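Side-chain contacts in BH2092 protein (Bacillus halodurans, PDB 3NHV), which is of unknown function but carries a rhodanese-like domain, the fold of sulfurtransferases and related proteins: residues B[54-58]-B[59-63]; B[120-123]-B[124-128]. All coordinates share one frame; numbering follows the deposited sequence.

How the interactions relate
Both contacts are local, each made where the chain bends through two overlapping turns, and they share a chemistry of two backbone hydrogen bonds beside a small aliphatic contact. Their settings differ. Interaction 1 follows strand 54-55 of the parallel sheet, and its two isoleucines are buried, the first against strand 34-38 and the second against helix 86-96, while a lysine and an asparagine meet on the outside. Interaction 2 lies at the surface beyond helix 107-113, without a buried residue, and its apolar part amounts to a leucine methylene against an alanine methyl. The centres lie about 21 Å apart and the nearest atoms about 11 Å, so the two do not touch.

Interaction 1: B[54-58]-B[59-63]; sequences ISIPG and NKINE
Ile56 and Ile61 meet through aliphatic carbons, CG2 of Ile56 lying 3.8 Å from CG1 of Ile61, with the two side chains crossing at about a right angle. The CG2 branch of Ile56 stands opposite the backbone N (its CG1 has chi1 -52°), which turns this methyl to the later isoleucine. From CG1 the chain of Ile61 runs on to CD1, which packs 3.8 Å from the CA of Gly58. Both side chains are buried: Ile56 also rests on Val37 of strand 34-38, and Ile61 on Ala90, Lys93 and Phe94 of helix 86-96.

The backbone bonds form two overlapping type I turns, a short 3-10 segment that bends the chain sharply after the edge strand 54-55 of the parallel rhodanese-like sheet. Lys60 N donates to Pro57 O at 2.8 Å, and Ile61 N to Gly58 O at a longer 3.2 Å. CG1 of Ile61 lies 3.4 Å from both Pro57 O and Gly58 O, covering the acceptors of the two turns with a methylene.

On the exposed side the polar contact is between neighbours: Lys60 NZ donates to Asn59 OD1 over 3.1 Å, from 46° above the amide plane. Bends at chi2 and at chi4 (-78°) curl the lysine back to reach it. Pro57 CB lies beside the base of the lysine, 4.2 Å from Lys60 CG, and about as near to Asn59 OD1, a looser touch than that of the isoleucines.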
loop_
_atom_site.group_PDB
_atom_site.type_symbol
_atom_site.label_atom_id
_atom_site.label_comp_id
_atom_site.label_asym_id
_atom_site.label_seq_id
_atom_site.Cartn_x
_atom_site.Cartn_y
_atom_site.Cartn_z
ATOM N N ILE B 54 -1.102 -0.984 -23.159
ATOM C CA ILE B 54 0.043 -1.264 -24.017
ATOM C C ILE B 54 1.211 -1.740 -23.166
ATOM O O ILE B 54 1.315 -1.380 -21.994
ATOM C CB ILE B 54 0.502 -0.014 -24.771
ATOM C CG1 ILE B 54 0.835 1.095 -23.776
ATOM C CG2 ILE B 54 -0.583 0.438 -25.736
ATOM C CD1 ILE B 54 1.247 2.381 -24.426
ATOM N N SER B 55 2.091 -2.541 -23.760
ATOM C CA SER B 55 3.248 -3.066 -23.053
ATOM C C SER B 55 4.498 -2.218 -23.229
ATOM O O SER B 55 4.961 -2.005 -24.345
ATOM C CB SER B 55 3.555 -4.487 -23.515
ATOM O OG SER B 55 4.815 -4.908 -23.021
ATOM N N ILE B 56 5.045 -1.737 -22.119
ATOM C CA ILE B 56 6.259 -0.935 -22.155
ATOM C C ILE B 56 7.037 -1.216 -20.871
ATOM O O ILE B 56 6.933 -0.462 -19.906
ATOM C CB ILE B 56 5.950 0.579 -22.200
ATOM C CG1 ILE B 56 4.970 0.906 -23.335
ATOM C CG2 ILE B 56 7.249 1.359 -22.352
ATOM C CD1 ILE B 56 5.526 0.742 -24.740
ATOM N N PRO B 57 7.817 -2.310 -20.837
ATOM C CA PRO B 57 8.600 -2.659 -19.642
ATOM C C PRO B 57 9.330 -1.455 -19.042
ATOM O O PRO B 57 9.894 -0.637 -19.767
ATOM C CB PRO B 57 9.561 -3.720 -20.162
ATOM C CG PRO B 57 8.719 -4.437 -21.182
ATOM C CD PRO B 57 8.048 -3.283 -21.920
ATOM N N GLY B 58 9.316 -1.355 -17.715
ATOM C CA GLY B 58 9.963 -0.239 -17.037
ATOM C C GLY B 58 11.390 0.065 -17.455
ATOM O O GLY B 58 11.737 1.217 -17.716
ATOM N N ASN B 59 12.226 -0.966 -17.512
ATOM C CA ASN B 59 13.617 -0.782 -17.899
ATOM C C ASN B 59 13.752 -0.355 -19.362
ATOM O O ASN B 59 14.822 0.087 -19.786
ATOM C CB ASN B 59 14.403 -2.072 -17.644
ATOM C CG ASN B 59 13.750 -3.284 -18.273
ATOM O OD1 ASN B 59 13.582 -3.352 -19.494
ATOM N ND2 ASN B 59 13.368 -4.251 -17.439
ATOM N N LYS B 60 12.669 -0.469 -20.130
ATOM C CA LYS B 60 12.698 -0.086 -21.545
ATOM C C LYS B 60 11.953 1.217 -21.839
ATOM O O LYS B 60 11.577 1.469 -22.983
ATOM C CB LYS B 60 12.113 -1.212 -22.415
ATOM C CG LYS B 60 12.910 -2.514 -22.383
ATOM C CD LYS B 60 14.197 -2.389 -23.190
ATOM C CE LYS B 60 15.209 -3.483 -22.845
ATOM N NZ LYS B 60 15.939 -3.230 -21.550
ATOM N N ILE B 61 11.744 2.046 -20.816
ATOM C CA ILE B 61 11.040 3.321 -20.991
ATOM C C ILE B 61 11.995 4.458 -21.346
ATOM O O ILE B 61 12.941 4.741 -20.609
ATOM C CB ILE B 61 10.282 3.725 -19.713
ATOM C CG1 ILE B 61 9.205 2.690 -19.400
ATOM C CG2 ILE B 61 9.663 5.103 -19.885
ATOM C CD1 ILE B 61 8.419 2.997 -18.140
ATOM N N ASN B 62 11.726 5.123 -22.465
ATOM C CA ASN B 62 12.566 6.226 -22.931
ATOM C C ASN B 62 11.859 6.977 -24.044
ATOM O O ASN B 62 10.693 6.703 -24.338
ATOM C CB ASN B 62 13.882 5.674 -23.455
ATOM C CG ASN B 62 13.672 4.552 -24.447
ATOM O OD1 ASN B 62 12.996 4.729 -25.466
ATOM N ND2 ASN B 62 14.238 3.384 -24.151
ATOM N N GLU B 63 12.560 7.911 -24.678
ATOM C CA GLU B 63 11.949 8.692 -25.748
ATOM C C GLU B 63 11.639 7.910 -27.027
ATOM O O GLU B 63 10.784 8.322 -27.818
ATOM C CB GLU B 63 12.813 9.920 -26.062
ATOM C CG GLU B 63 12.106 11.238 -25.740
ATOM C CD GLU B 63 13.063 12.392 -25.468
ATOM O OE1 GLU B 63 13.906 12.284 -24.537
ATOM O OE2 GLU B 63 12.972 13.420 -26.181
#

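Interaction 2: B[120-123]-B[124-128]; sequences GTLG and AKADL
Leu122 and Ala126 face each other across a pair of consecutive reverse turns, a type II' turn with Gly123 and Ala124 at its corners and a type I turn one residue later. The positive phi of Gly123, 49°, belongs to the first corner of the type II' turn. These turns lie in the loop that follows helix 107-113.

The tight part is the backbone and the carbons next to it. Lys125 N donates to Leu122 O at 2.7 Å, a short bond with an N-H...O angle of 153°, while Ala126 N donates to Gly123 O at 3.2 Å, longer but straighter. The CB of Leu122, which points toward the later segment, lies 3.7 Å from Ala126 CB and 3.5 Å from Ala126 N. Arg112 of helix 107-113 donates to the carbonyl oxygens of Ala126 and Asp127, and backbone bonds tie Thr121 to Lys46 and Gly123 to Glu47.

The outer side is looser. Leu122 CG stands opposite the carbonyl carbon (chi1 -57°), a setting from which CD1 reaches to 3.9 Å from Ala126 CA, a light hold for a residue that is exposed. Lys125 touches the turn with its base and then runs out fully extended toward solvent. At that base, CB of Lys125 lies 3.2 Å from Leu122 O, the same oxygen that accepts the lysine's own N-H.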
loop_
_atom_site.group_PDB
_atom_site.type_symbol
_atom_site.label_atom_id
_atom_site.label_comp_id
_atom_site.label_asym_id
_atom_site.label_seq_id
_atom_site.Cartn_x
_atom_site.Cartn_y
_atom_site.Cartn_z
ATOM N N GLY B 120 -5.145 -12.042 -22.872
ATOM C CA GLY B 120 -3.825 -12.625 -23.029
ATOM C C GLY B 120 -3.832 -14.122 -23.278
ATOM O O GLY B 120 -4.876 -14.721 -23.530
ATOM N N THR B 121 -2.648 -14.721 -23.195
ATOM C CA THR B 121 -2.475 -16.149 -23.416
ATOM C C THR B 121 -3.143 -17.004 -22.353
ATOM O O THR B 121 -4.014 -17.813 -22.657
ATOM C CB THR B 121 -0.978 -16.523 -23.453
ATOM O OG1 THR B 121 -0.389 -16.011 -24.655
ATOM C CG2 THR B 121 -0.797 -18.037 -23.396
ATOM N N LEU B 122 -2.717 -16.836 -21.106
ATOM C CA LEU B 122 -3.275 -17.616 -20.011
ATOM C C LEU B 122 -4.484 -16.954 -19.386
ATOM O O LEU B 122 -5.220 -17.585 -18.632
ATOM C CB LEU B 122 -2.216 -17.844 -18.942
ATOM C CG LEU B 122 -0.950 -18.539 -19.434
ATOM C CD1 LEU B 122 0.008 -18.724 -18.269
ATOM C CD2 LEU B 122 -1.312 -19.880 -20.052
ATOM N N GLY B 123 -4.684 -15.678 -19.701
ATOM C CA GLY B 123 -5.811 -14.947 -19.149
ATOM C C GLY B 123 -5.950 -15.103 -17.644
ATOM O O GLY B 123 -5.016 -14.833 -16.887
ATOM N N ALA B 124 -7.123 -15.557 -17.212
ATOM C CA ALA B 124 -7.401 -15.747 -15.794
ATOM C C ALA B 124 -6.639 -16.929 -15.203
ATOM O O ALA B 124 -6.731 -17.189 -14.006
ATOM C CB ALA B 124 -8.898 -15.936 -15.585
ATOM N N LYS B 125 -5.888 -17.646 -16.034
ATOM C CA LYS B 125 -5.131 -18.795 -15.543
ATOM C C LYS B 125 -3.677 -18.458 -15.254
ATOM O O LYS B 125 -2.952 -19.256 -14.656
ATOM C CB LYS B 125 -5.219 -19.966 -16.530
ATOM C CG LYS B 125 -6.477 -20.812 -16.352
ATOM C CD LYS B 125 -6.445 -22.108 -17.159
ATOM C CE LYS B 125 -7.714 -22.937 -16.914
ATOM N NZ LYS B 125 -7.785 -24.176 -17.749
ATOM N N ALA B 126 -3.260 -17.266 -15.663
ATOM C CA ALA B 126 -1.890 -16.817 -15.440
ATOM C C ALA B 126 -1.609 -16.692 -13.943
ATOM O O ALA B 126 -2.533 -16.667 -13.128
ATOM C CB ALA B 126 -1.671 -15.479 -16.118
ATOM N N ASP B 127 -0.332 -16.617 -13.582
ATOM C CA ASP B 127 0.031 -16.492 -12.181
ATOM C C ASP B 127 -0.484 -15.187 -11.609
ATOM O O ASP B 127 -0.540 -14.169 -12.298
ATOM C CB ASP B 127 1.540 -16.575 -11.998
ATOM C CG ASP B 127 2.054 -17.988 -12.143
ATOM O OD1 ASP B 127 1.326 -18.917 -11.724
ATOM O OD2 ASP B 127 3.177 -18.169 -12.658
ATOM N N LEU B 128 -0.867 -15.220 -10.341
ATOM C CA LEU B 128 -1.392 -14.037 -9.692
ATOM C C LEU B 128 -0.277 -13.200 -9.098
ATOM O O LEU B 128 -0.338 -11.976 -9.119
ATOM C CB LEU B 128 -2.377 -14.442 -8.600
ATOM C CG LEU B 128 -3.048 -13.296 -7.849
ATOM C CD1 LEU B 128 -3.737 -12.341 -8.818
ATOM C CD2 LEU B 128 -4.043 -13.883 -6.875
#